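Local coordinates for protein N-formylglutamate amidohydrolase (Ralstonia eutropha, PDB 2Q7S) that binds a zinc ion and is probably a hydrolase of the N-formylglutamate amidohydrolase family, at residues Ile91-Leu96 against Thr102-Gly107; Gly200-Pro205 against Gln232-Ile237; Asn177-Leu182 against Arg188-Phe193; Glu154-Ala159 against Gly164-Leu169. All blocks are in the same frame, centred on the assembly; numbering follows the deposited sequence.

Interaction 1 (Ile91-Leu96 against Thr102-Gly107)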
loop_
_atom_site.group_PDB
_atom_site.type_symbol
_atom_site.label_atom_id
_atom_site.label_comp_id
_atom_site.label_asym_id
_atom_site.label_seq_id
_atom_site.Cartn_x
_atom_site.Cartn_y
_atom_site.Cartn_z
ATOM N N ILE A 91 16.358 7.011 -1.520
ATOM C CA ILE A 91 17.372 6.220 -2.161
ATOM C C ILE A 91 18.656 6.476 -1.398
ATOM O O ILE A 91 18.948 7.606 -1.059
ATOM C CB ILE A 91 17.648 6.675 -3.607
ATOM C CG1 ILE A 91 16.372 6.652 -4.456
ATOM C CG2 ILE A 91 18.759 5.807 -4.164
ATOM C CD1 ILE A 91 16.445 7.356 -5.821
ATOM N N ASP A 92 19.411 5.418 -1.120
ATOM C CA ASP A 92 20.724 5.528 -0.519
ATOM C C ASP A 92 21.730 5.705 -1.650
ATOM O O ASP A 92 21.817 4.840 -2.513
ATOM C CB ASP A 92 21.027 4.248 0.266
ATOM C CG ASP A 92 22.444 4.209 0.852
ATOM O OD1 ASP A 92 23.197 5.195 0.764
ATOM O OD2 ASP A 92 22.809 3.153 1.414
ATOM N N PRO A 93 22.495 6.828 -1.659
ATOM C CA PRO A 93 23.550 7.076 -2.642
ATOM C C PRO A 93 24.466 5.896 -2.952
ATOM O O PRO A 93 24.933 5.750 -4.087
ATOM C CB PRO A 93 24.385 8.166 -1.971
ATOM C CG PRO A 93 23.500 8.865 -1.086
ATOM C CD PRO A 93 22.351 7.974 -0.741
ATOM N N ALA A 94 24.734 5.071 -1.943
ATOM C CA ALA A 94 25.640 3.959 -2.094
ATOM C C ALA A 94 25.086 2.827 -2.912
ATOM O O ALA A 94 25.840 1.952 -3.289
ATOM C CB ALA A 94 26.084 3.443 -0.738
ATOM N N GLN A 95 23.783 2.812 -3.187
ATOM C CA GLN A 95 23.224 1.780 -4.048
ATOM C C GLN A 95 23.353 2.103 -5.541
ATOM O O GLN A 95 23.131 1.235 -6.374
ATOM C CB GLN A 95 21.783 1.398 -3.625
ATOM C CG GLN A 95 20.646 2.342 -3.926
ATOM C CD GLN A 95 19.309 1.872 -3.301
ATOM O OE1 GLN A 95 18.676 2.589 -2.495
ATOM N NE2 GLN A 95 18.899 0.654 -3.652
ATOM N N LEU A 96 23.753 3.334 -5.861
ATOM C CA LEU A 96 23.855 3.823 -7.237
ATOM C C LEU A 96 25.304 3.884 -7.734
ATOM O O LEU A 96 26.217 4.187 -6.981
ATOM C CB LEU A 96 23.241 5.227 -7.342
ATOM C CG LEU A 96 21.770 5.337 -6.925
ATOM C CD1 LEU A 96 21.205 6.746 -7.219
ATOM C CD2 LEU A 96 21.000 4.310 -7.647
ATOM N N THR A 102 20.033 15.251 -7.641
ATOM C CA THR A 102 19.359 16.022 -6.600
ATOM C C THR A 102 19.609 15.390 -5.234
ATOM O O THR A 102 20.116 14.245 -5.143
ATOM C CB THR A 102 17.815 16.056 -6.874
ATOM O OG1 THR A 102 17.345 14.740 -7.144
ATOM C CG2 THR A 102 17.486 16.956 -8.103
ATOM N N PRO A 103 19.307 16.147 -4.151
ATOM C CA PRO A 103 19.482 15.624 -2.801
ATOM C C PRO A 103 18.653 14.377 -2.508
ATOM O O PRO A 103 17.462 14.280 -2.895
ATOM C CB PRO A 103 19.026 16.790 -1.905
ATOM C CG PRO A 103 19.020 17.955 -2.750
ATOM C CD PRO A 103 18.834 17.547 -4.134
ATOM N N LEU A 104 19.292 13.421 -1.826
ATOM C CA LEU A 104 18.643 12.191 -1.400
ATOM C C LEU A 104 18.483 12.239 0.110
ATOM O O LEU A 104 19.296 12.840 0.796
ATOM C CB LEU A 104 19.474 10.987 -1.833
ATOM C CG LEU A 104 19.408 10.736 -3.354
ATOM C CD1 LEU A 104 20.254 9.553 -3.763
ATOM C CD2 LEU A 104 17.994 10.525 -3.743
ATOM N N ALA A 105 17.399 11.646 0.596
ATOM C CA ALA A 105 16.990 11.685 1.999
ATOM C C ALA A 105 16.486 10.291 2.379
ATOM O O ALA A 105 15.282 10.093 2.625
ATOM C CB ALA A 105 15.918 12.689 2.189
ATOM N N PRO A 106 17.389 9.300 2.377
ATOM C CA PRO A 106 16.965 7.945 2.717
ATOM C C PRO A 106 16.503 7.764 4.196
ATOM O O PRO A 106 17.065 8.362 5.109
ATOM C CB PRO A 106 18.218 7.114 2.433
ATOM C CG PRO A 106 19.401 8.078 2.637
ATOM C CD PRO A 106 18.846 9.392 2.108
ATOM N N GLY A 107 15.492 6.931 4.410
ATOM C CA GLY A 107 15.006 6.580 5.754
ATOM C C GLY A 107 15.397 5.162 6.156
ATOM O O GLY A 107 16.554 4.759 5.980
#
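The loop between strand 71-75 and strand 96-97 packs here on the loop that follows strand 96-97, with Ile91 lying against Leu104 and Pro106. The contact is at the surface and is apolar. No hydrogen bond joins the two segments. Leu104 carries most of the contact. Both its methyls, CD1 and CD2, close on Ile91 CB, and Leu104 CD2 is 3.9 Å from Ile91 CB. The two side chains cross at a slant. Leu104 CG is turned opposite its own carbonyl carbon (chi1 -72°), and the fork of methyls then lies over the start of the Ile91 branch. Pro93 CD lies 4.0 Å from Leu104 CD1.

Ile91 O points into this apolar surface. Leu104 CB lies 3.5 Å from Ile91 O, and Pro106 CB lies 3.6 Å from Ile91 O. The contact buries this carbonyl oxygen, and it has no hydrogen-bond partner in the model. Segment 91-96 is shaped by an Asx turn that leads into the short 3-10 segment 93-95. In the turn Ala94 N donates to Asp92 OD1 at 3.1 Å, and the bond is nearly straight at 169°. The donor comes from above the carboxylate plane. Gln95 folds back over the turn. Its OE1 takes the N-H of Asp92 at 3.2 Å, in the carbonyl plane and on a lone pair. Gln95 NE2 is bonded to Ile117 O, which should fix which way round the amide sits. Beyond the contact, Leu116 packs on Ile91, and Asp90 OD1 accepts from Gly107 N.

Interaction 2 (Gly200-Pro205 against Gln232-Ile237); sequences GTTCEP and QLIAQI
Thr202 has OG1 between its backbone N and carbonyl carbon (chi1 63°), which sets CG2 opposite the carbonyl carbon and turns the methyl to helix 233-237. Ile234 has CG2 opposite its own N and CG1 beside it (chi1 -47°). CG2 is the branch that meets the threonine. Thr202 OG1 is 3.5 Å from Ile234 CG2, a van der Waals contact. The hydroxyl has its polar partner elsewhere, at Ser246 O on strand 244-252. Thr202 CG2 rests on the helix backbone, 3.4 Å from Ile234 O and 3.8 Å from Ala235 CA. The two side chains cross at an angle, and no hydrogen bond links the segments.

This buried contact sets the loop between strand 193-196 and helix 205-217 against the short helix 233-237, beside strand 244-252 of the main mixed sheet. Ile234 also packs on Ser246, Gln248 and Asn170. Its side chain is about 6 Å from that of the zinc ligand His172. Further along the loop, Glu204 is the N-cap residue of helix 205-217.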
loop_
_atom_site.group_PDB
_atom_site.type_symbol
_atom_site.label_atom_id
_atom_site.label_comp_id
_atom_site.label_asym_id
_atom_site.label_seq_id
_atom_site.Cartn_x
_atom_site.Cartn_y
_atom_site.Cartn_z
ATOM N N GLY A 200 -2.687 9.378 14.736
ATOM C CA GLY A 200 -3.930 10.095 14.818
ATOM C C GLY A 200 -3.983 11.434 14.116
ATOM O O GLY A 200 -4.808 12.261 14.490
ATOM N N THR A 201 -3.134 11.656 13.108
ATOM C CA THR A 201 -3.035 12.980 12.440
ATOM C C THR A 201 -3.477 13.045 10.964
ATOM O O THR A 201 -3.707 14.128 10.433
ATOM C CB THR A 201 -1.592 13.563 12.536
ATOM O OG1 THR A 201 -0.674 12.638 11.981
ATOM C CG2 THR A 201 -1.171 13.854 14.026
ATOM N N THR A 202 -3.597 11.923 10.287
ATOM C CA THR A 202 -3.841 11.953 8.830
ATOM C C THR A 202 -5.245 11.594 8.406
ATOM O O THR A 202 -5.614 11.770 7.232
ATOM C CB THR A 202 -2.942 10.952 8.129
ATOM O OG1 THR A 202 -3.284 9.634 8.595
ATOM C CG2 THR A 202 -1.460 11.287 8.393
ATOM N N CYS A 203 -6.006 11.037 9.341
ATOM C CA CYS A 203 -7.403 10.689 9.128
ATOM C C CYS A 203 -8.275 11.244 10.280
ATOM O O CYS A 203 -7.919 11.199 11.467
ATOM C CB CYS A 203 -7.545 9.192 9.084
ATOM S SG CYS A 203 -9.075 8.615 8.399
ATOM N N GLU A 204 -9.436 11.759 9.914
ATOM C CA GLU A 204 -10.389 12.162 10.890
ATOM C C GLU A 204 -10.795 10.920 11.702
ATOM O O GLU A 204 -10.922 9.803 11.172
ATOM C CB GLU A 204 -11.561 12.860 10.220
ATOM C CG GLU A 204 -12.230 12.056 9.151
ATOM C CD GLU A 204 -13.411 11.299 9.616
ATOM O OE1 GLU A 204 -13.919 11.598 10.695
ATOM O OE2 GLU A 204 -13.847 10.388 8.880
ATOM N N PRO A 205 -10.919 11.094 13.016
ATOM C CA PRO A 205 -11.009 9.939 13.892
ATOM C C PRO A 205 -12.209 9.023 13.689
ATOM O O PRO A 205 -12.121 7.849 14.026
ATOM C CB PRO A 205 -11.049 10.577 15.301
ATOM C CG PRO A 205 -11.508 11.961 15.075
ATOM C CD PRO A 205 -10.915 12.361 13.767
ATOM N N GLN A 232 4.716 8.041 4.617
ATOM C CA GLN A 232 5.015 9.487 4.353
ATOM C C GLN A 232 4.023 9.991 3.343
ATOM O O GLN A 232 3.464 11.070 3.513
ATOM C CB GLN A 232 6.447 9.800 3.881
ATOM C CG GLN A 232 6.749 11.316 3.624
ATOM C CD GLN A 232 6.511 12.240 4.861
ATOM O OE1 GLN A 232 6.940 11.918 5.977
ATOM N NE2 GLN A 232 5.843 13.400 4.647
ATOM N N LEU A 233 3.760 9.181 2.325
ATOM C CA LEU A 233 2.614 9.424 1.460
ATOM C C LEU A 233 1.347 9.757 2.298
ATOM O O LEU A 233 0.607 10.665 1.973
ATOM C CB LEU A 233 2.371 8.229 0.498
ATOM C CG LEU A 233 1.188 8.412 -0.421
ATOM C CD1 LEU A 233 1.384 9.658 -1.385
ATOM C CD2 LEU A 233 0.917 7.143 -1.165
ATOM N N ILE A 234 1.152 9.066 3.412
ATOM C CA ILE A 234 -0.064 9.199 4.228
ATOM C C ILE A 234 -0.144 10.572 4.887
ATOM O O ILE A 234 -1.210 11.151 4.963
ATOM C CB ILE A 234 -0.143 8.077 5.328
ATOM C CG1 ILE A 234 0.156 6.676 4.739
ATOM C CG2 ILE A 234 -1.435 8.140 6.087
ATOM C CD1 ILE A 234 -0.841 6.226 3.564
ATOM N N ALA A 235 1.009 11.089 5.331
ATOM C CA ALA A 235 1.133 12.429 5.913
ATOM C C ALA A 235 0.862 13.522 4.857
ATOM O O ALA A 235 0.371 14.608 5.188
ATOM C CB ALA A 235 2.494 12.609 6.497
ATOM N N GLN A 236 1.200 13.227 3.600
ATOM C CA GLN A 236 1.075 14.177 2.510
ATOM C C GLN A 236 -0.329 14.269 2.008
ATOM O O GLN A 236 -0.792 15.352 1.659
ATOM C CB GLN A 236 1.940 13.727 1.346
ATOM C CG GLN A 236 3.382 13.909 1.620
ATOM C CD GLN A 236 4.222 13.456 0.490
ATOM O OE1 GLN A 236 3.796 12.611 -0.332
ATOM N NE2 GLN A 236 5.436 14.010 0.416
ATOM N N ILE A 237 -0.988 13.116 1.923
ATOM C CA ILE A 237 -2.382 13.052 1.451
ATOM C C ILE A 237 -3.354 13.453 2.592
ATOM O O ILE A 237 -4.233 14.319 2.404
ATOM C CB ILE A 237 -2.721 11.701 0.855
ATOM C CG1 ILE A 237 -1.997 11.491 -0.471
ATOM C CG2 ILE A 237 -4.248 11.553 0.598
ATOM C CD1 ILE A 237 -2.205 10.075 -1.049
#

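Interaction 3 (Asn177-Leu182 against Arg188-Phe193)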
loop_
_atom_site.group_PDB
_atom_site.type_symbol
_atom_site.label_atom_id
_atom_site.label_comp_id
_atom_site.label_asym_id
_atom_site.label_seq_id
_atom_site.Cartn_x
_atom_site.Cartn_y
_atom_site.Cartn_z
ATOM N N ASN A 177 5.993 -12.304 10.800
ATOM C CA ASN A 177 7.155 -11.832 11.515
ATOM C C ASN A 177 7.510 -10.386 11.201
ATOM O O ASN A 177 8.673 -10.026 11.240
ATOM C CB ASN A 177 8.341 -12.785 11.282
ATOM C CG ASN A 177 8.836 -12.786 9.854
ATOM O OD1 ASN A 177 8.261 -12.154 8.977
ATOM N ND2 ASN A 177 9.926 -13.497 9.619
ATOM N N ALA A 178 6.516 -9.548 10.914
ATOM C CA ALA A 178 6.779 -8.127 10.648
ATOM C C ALA A 178 7.593 -7.423 11.757
ATOM O O ALA A 178 8.382 -6.529 11.453
ATOM C CB ALA A 178 5.524 -7.393 10.401
ATOM N N TYR A 179 7.413 -7.825 13.017
ATOM C CA TYR A 179 8.151 -7.238 14.142
ATOM C C TYR A 179 9.655 -7.592 14.069
ATOM O O TYR A 179 10.508 -6.741 14.291
ATOM C CB TYR A 179 7.581 -7.703 15.495
ATOM C CG TYR A 179 6.339 -6.961 16.018
ATOM C CD1 TYR A 179 6.317 -5.568 16.119
ATOM C CD2 TYR A 179 5.223 -7.659 16.450
ATOM C CE1 TYR A 179 5.203 -4.901 16.596
ATOM C CE2 TYR A 179 4.095 -6.998 16.949
ATOM C CZ TYR A 179 4.096 -5.626 17.024
ATOM O OH TYR A 179 3.019 -4.941 17.528
ATOM N N GLU A 180 9.950 -8.855 13.775
ATOM C CA GLU A 180 11.314 -9.357 13.614
ATOM C C GLU A 180 12.040 -8.667 12.455
ATOM O O GLU A 180 13.192 -8.239 12.590
ATOM C CB GLU A 180 11.245 -10.880 13.397
ATOM C CG GLU A 180 12.534 -11.579 12.969
ATOM C CD GLU A 180 12.392 -13.122 12.953
ATOM O OE1 GLU A 180 11.420 -13.645 12.363
ATOM O OE2 GLU A 180 13.261 -13.819 13.531
ATOM N N ARG A 181 11.360 -8.567 11.325
ATOM C CA ARG A 181 11.881 -7.917 10.127
ATOM C C ARG A 181 12.113 -6.402 10.267
ATOM O O ARG A 181 13.037 -5.841 9.665
ATOM C CB ARG A 181 10.883 -8.107 8.986
ATOM C CG ARG A 181 10.725 -9.535 8.550
ATOM C CD ARG A 181 10.129 -9.574 7.168
ATOM N NE ARG A 181 9.400 -10.813 6.934
ATOM C CZ ARG A 181 9.657 -11.698 5.968
ATOM N NH1 ARG A 181 10.641 -11.499 5.089
ATOM N NH2 ARG A 181 8.903 -12.796 5.876
ATOM N N LEU A 182 11.218 -5.732 10.985
ATOM C CA LEU A 182 11.484 -4.384 11.440
ATOM C C LEU A 182 12.362 -4.655 12.654
ATOM O O LEU A 182 12.531 -5.804 13.037
ATOM C CB LEU A 182 10.187 -3.651 11.783
ATOM C CG LEU A 182 9.056 -3.672 10.740
ATOM C CD1 LEU A 182 7.762 -3.255 11.417
ATOM C CD2 LEU A 182 9.342 -2.791 9.517
ATOM N N ARG A 188 3.555 -7.540 22.705
ATOM C CA ARG A 188 2.264 -7.893 22.132
ATOM C C ARG A 188 2.388 -8.650 20.813
ATOM O O ARG A 188 3.185 -8.259 19.959
ATOM C CB ARG A 188 1.491 -6.608 21.769
ATOM C CG ARG A 188 1.276 -5.672 22.897
ATOM C CD ARG A 188 0.748 -4.305 22.443
ATOM N NE ARG A 188 0.670 -3.437 23.613
ATOM C CZ ARG A 188 1.726 -2.861 24.178
ATOM N NH1 ARG A 188 2.944 -3.024 23.663
ATOM N NH2 ARG A 188 1.564 -2.106 25.255
ATOM N N PRO A 189 1.473 -9.606 20.556
ATOM C CA PRO A 189 1.453 -10.140 19.187
ATOM C C PRO A 189 0.954 -9.153 18.142
ATOM O O PRO A 189 0.084 -8.300 18.409
ATOM C CB PRO A 189 0.490 -11.316 19.269
ATOM C CG PRO A 189 -0.400 -10.996 20.408
ATOM C CD PRO A 189 0.424 -10.199 21.392
ATOM N N LEU A 190 1.494 -9.310 16.937
ATOM C CA LEU A 190 1.075 -8.597 15.763
ATOM C C LEU A 190 -0.421 -8.790 15.534
ATOM O O LEU A 190 -0.907 -9.916 15.623
ATOM C CB LEU A 190 1.842 -9.151 14.568
ATOM C CG LEU A 190 1.647 -8.369 13.301
ATOM C CD1 LEU A 190 2.205 -6.914 13.440
ATOM C CD2 LEU A 190 2.335 -9.070 12.149
ATOM N N ALA A 191 -1.141 -7.684 15.263
ATOM C CA ALA A 191 -2.590 -7.736 15.089
ATOM C C ALA A 191 -2.897 -8.284 13.691
ATOM O O ALA A 191 -2.016 -8.401 12.808
ATOM C CB ALA A 191 -3.203 -6.370 15.295
ATOM N N ASP A 192 -4.164 -8.622 13.492
ATOM C CA ASP A 192 -4.610 -9.076 12.215
ATOM C C ASP A 192 -4.656 -7.905 11.229
ATOM O O ASP A 192 -4.396 -8.100 10.047
ATOM C CB ASP A 192 -5.989 -9.721 12.332
ATOM C CG ASP A 192 -5.980 -10.987 13.132
ATOM O OD1 ASP A 192 -4.996 -11.716 13.042
ATOM O OD2 ASP A 192 -6.981 -11.266 13.808
ATOM N N PHE A 193 -5.053 -6.728 11.727
ATOM C CA PHE A 193 -5.110 -5.451 10.982
ATOM C C PHE A 193 -4.315 -4.445 11.764
ATOM O O PHE A 193 -4.480 -4.353 12.982
ATOM C CB PHE A 193 -6.525 -4.925 10.887
ATOM C CG PHE A 193 -7.351 -5.626 9.860
ATOM C CD1 PHE A 193 -7.927 -6.845 10.135
ATOM C CD2 PHE A 193 -7.507 -5.080 8.587
ATOM C CE1 PHE A 193 -8.650 -7.531 9.161
ATOM C CE2 PHE A 193 -8.284 -5.758 7.615
ATOM C CZ PHE A 193 -8.829 -6.960 7.912
HETATM O O HOH W 1 0.286 -5.058 15.909
HETATM O O HOH W 2 0.594 -5.505 18.360
#
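Tyr179 OH is gripped by two waters and by Asp226 OD1, and the waters carry its hold across to segment 188-193. Water 2 donates to Tyr179 OH at 2.6 Å and to Pro189 O at 2.8 Å. It lies at the ring edge, in the ring plane. Water 1 donates to Tyr179 OH at 3.2 Å and accepts from Ala191 N at 3.1 Å. The hydroxyl is thus tied at two points to the backbone of the facing loop, with no direct hydrogen bond between the segments.

The ring also touches that backbone. Its CE2 edge does the work. Tyr179 CE2 is 3.4 Å from Arg188 O, which approaches obliquely. Pro189 C lies at the edge, near the ring plane. Leu190 CD1 sits over one face. Leu190 has CG opposite its N (chi1 -172°), and its two methyls divide between the partners: CD1 goes to the tyrosine, while Leu190 CD2 reaches Ala178 CB at 4.0 Å.

The contact belongs to the surface connection between strand 166-174 and strand 193-196 of the main sheet. Here the short helix 178-181 packs on the extended loop that leads into strand 193-196. At the N-cap position, Asn177 joins two side chains of the helix. Arg181 NE donates to Asn177 OD1 at 2.7 Å, tilted 29° from the carbonyl plane. Asn177 ND2 gives its own N-H to Glu180 OE1 at 3.1 Å. These two bonds should fix the orientation of the Asn177 amide. Tyr228 packs on Ala178 and Ser186 on Tyr179.

Interaction 4 (Glu154-Ala159 against Gly164-Leu169)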
loop_
_atom_site.group_PDB
_atom_site.type_symbol
_atom_site.label_atom_id
_atom_site.label_comp_id
_atom_site.label_asym_id
_atom_site.label_seq_id
_atom_site.Cartn_x
_atom_site.Cartn_y
_atom_site.Cartn_z
ATOM N N GLU A 154 -4.572 12.010 -9.601
ATOM C CA GLU A 154 -5.747 12.342 -10.393
ATOM C C GLU A 154 -6.964 11.880 -9.662
ATOM O O GLU A 154 -7.950 12.579 -9.657
ATOM C CB GLU A 154 -5.659 11.707 -11.795
ATOM C CG GLU A 154 -6.908 11.781 -12.605
ATOM C CD GLU A 154 -7.374 13.217 -12.887
ATOM O OE1 GLU A 154 -6.525 14.116 -13.062
ATOM O OE2 GLU A 154 -8.611 13.444 -12.906
ATOM N N ALA A 155 -6.925 10.698 -9.048
ATOM C CA ALA A 155 -8.098 10.167 -8.319
ATOM C C ALA A 155 -8.357 10.936 -7.035
ATOM O O ALA A 155 -9.479 11.297 -6.703
ATOM C CB ALA A 155 -7.938 8.609 -8.014
ATOM N N VAL A 156 -7.311 11.248 -6.319
ATOM C CA VAL A 156 -7.476 11.946 -5.037
ATOM C C VAL A 156 -7.963 13.399 -5.280
ATOM O O VAL A 156 -8.925 13.840 -4.682
ATOM C CB VAL A 156 -6.157 11.920 -4.264
ATOM C CG1 VAL A 156 -6.184 12.891 -3.069
ATOM C CG2 VAL A 156 -5.869 10.425 -3.771
ATOM N N GLU A 157 -7.296 14.121 -6.179
ATOM C CA GLU A 157 -7.660 15.501 -6.473
ATOM C C GLU A 157 -8.999 15.637 -7.215
ATOM O O GLU A 157 -9.679 16.629 -7.035
ATOM C CB GLU A 157 -6.548 16.182 -7.249
ATOM C CG GLU A 157 -5.250 16.295 -6.512
ATOM C CD GLU A 157 -5.369 17.037 -5.195
ATOM O OE1 GLU A 157 -6.084 18.072 -5.103
ATOM O OE2 GLU A 157 -4.711 16.580 -4.247
ATOM N N GLY A 158 -9.321 14.700 -8.092
ATOM C CA GLY A 158 -10.588 14.646 -8.722
ATOM C C GLY A 158 -11.730 14.478 -7.714
ATOM O O GLY A 158 -12.703 15.197 -7.776
ATOM N N ALA A 159 -11.603 13.496 -6.823
ATOM C CA ALA A 159 -12.518 13.303 -5.734
ATOM C C ALA A 159 -12.719 14.570 -4.921
ATOM O O ALA A 159 -13.846 14.985 -4.688
ATOM C CB ALA A 159 -12.037 12.143 -4.817
ATOM N N GLY A 164 -15.352 17.994 -2.236
ATOM C CA GLY A 164 -14.892 18.860 -1.152
ATOM C C GLY A 164 -14.369 18.116 0.042
ATOM O O GLY A 164 -14.108 18.719 1.053
ATOM N N ALA A 165 -14.154 16.812 -0.109
ATOM C CA ALA A 165 -13.515 15.974 0.872
ATOM C C ALA A 165 -12.990 14.759 0.124
ATOM O O ALA A 165 -13.447 14.450 -0.974
ATOM C CB ALA A 165 -14.507 15.557 1.934
ATOM N N VAL A 166 -12.061 14.039 0.744
ATOM C CA VAL A 166 -11.602 12.775 0.224
ATOM C C VAL A 166 -11.127 11.870 1.380
ATOM O O VAL A 166 -10.592 12.313 2.412
ATOM C CB VAL A 166 -10.480 12.991 -0.854
ATOM C CG1 VAL A 166 -9.236 13.629 -0.234
ATOM C CG2 VAL A 166 -10.156 11.690 -1.593
ATOM N N TRP A 167 -11.337 10.595 1.192
ATOM C CA TRP A 167 -10.871 9.561 2.119
ATOM C C TRP A 167 -10.067 8.575 1.302
ATOM O O TRP A 167 -10.605 7.926 0.388
ATOM C CB TRP A 167 -12.055 8.873 2.808
ATOM C CG TRP A 167 -12.751 9.729 3.857
ATOM C CD1 TRP A 167 -12.521 9.735 5.191
ATOM C CD2 TRP A 167 -13.766 10.720 3.622
ATOM N NE1 TRP A 167 -13.340 10.640 5.811
ATOM C CE2 TRP A 167 -14.109 11.264 4.874
ATOM C CE3 TRP A 167 -14.403 11.207 2.471
ATOM C CZ2 TRP A 167 -15.048 12.271 5.013
ATOM C CZ3 TRP A 167 -15.349 12.200 2.604
ATOM C CH2 TRP A 167 -15.667 12.724 3.870
ATOM N N HIS A 168 -8.757 8.541 1.581
ATOM C CA HIS A 168 -7.807 7.697 0.905
ATOM C C HIS A 168 -7.437 6.495 1.806
ATOM O O HIS A 168 -7.097 6.703 2.950
ATOM C CB HIS A 168 -6.576 8.515 0.609
ATOM C CG HIS A 168 -5.413 7.698 0.174
ATOM N ND1 HIS A 168 -4.172 7.808 0.746
ATOM C CD2 HIS A 168 -5.312 6.745 -0.775
ATOM C CE1 HIS A 168 -3.338 6.977 0.142
ATOM N NE2 HIS A 168 -4.009 6.329 -0.793
ATOM N N LEU A 169 -7.531 5.267 1.280
ATOM C CA LEU A 169 -7.039 4.035 1.954
ATOM C C LEU A 169 -5.823 3.511 1.176
ATOM O O LEU A 169 -5.882 3.285 -0.013
ATOM C CB LEU A 169 -8.109 2.971 2.085
ATOM C CG LEU A 169 -9.475 3.329 2.710
ATOM C CD1 LEU A 169 -10.420 2.102 2.810
ATOM C CD2 LEU A 169 -9.295 4.005 4.075
#
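Val166, the first residue of strand 166-174, packs against Val156 and Ala159 of helix 134-163. The helix packs on the main mixed sheet and leads into strand 166-174, which lies next to strand 26-30 and parallel to it. The chain leaves the helix, turns at Gly164 and, after Ala165, enters the sheet. Gly164 is the first residue to leave helical angles, and its phi is positive (79°), which favours glycine.

The apolar contacts are few and buried. Val166 CG2, opposite its own N, points at the helix and lies 3.8 Å from Ala159 CB. The other branch, Val166 CG1, sits between the backbone N and the carbonyl carbon and comes 4.2 Å from Val156 CG1. Val166 CG2 also lies 4.0 Å from Val156 O, so this methyl reaches both a side chain and the helix backbone. Val27 of the neighbouring strand 26-30 packs on both Val156 and Ala159.

Hydrogen bonds tie the strand to its neighbours. His168 is held at both ring nitrogens, by Ser246 OG at ND1 and Asp29 OD1 at NE2, which should fix its ring rotation. The strand backbone is paired on either side, with Asn245 and Arg243 in one direction and Val27 and Pro25 in the other.

Backbone to backbone, the segments meet without a hydrogen bond. Ala159 O stands 3.8 Å from Ala165 O.

How the interactions relate
Interactions 2 and 4 are the pair that touch. Their centres are 13 Å apart, and both lean on strand 244-252. Trp167 NE1 of interaction 4 is 3.1 Å from Glu204 OE2 of interaction 2, probably a hydrogen bond, and Ile237 CD1 packs 3.5 Å from His168 ND1. Interaction 3 lies across the chain's centre from interaction 4, about 30 Å between centres. Interaction 1 is a separate surface contact, 25 Å or more from the others by centre. The zinc, bound by His32, Asp55 and His172, lies about 10 Å from the side chains of Ile234 in interaction 2 and Ala178 in interaction 3. Interactions 1 and 4 are away from this site.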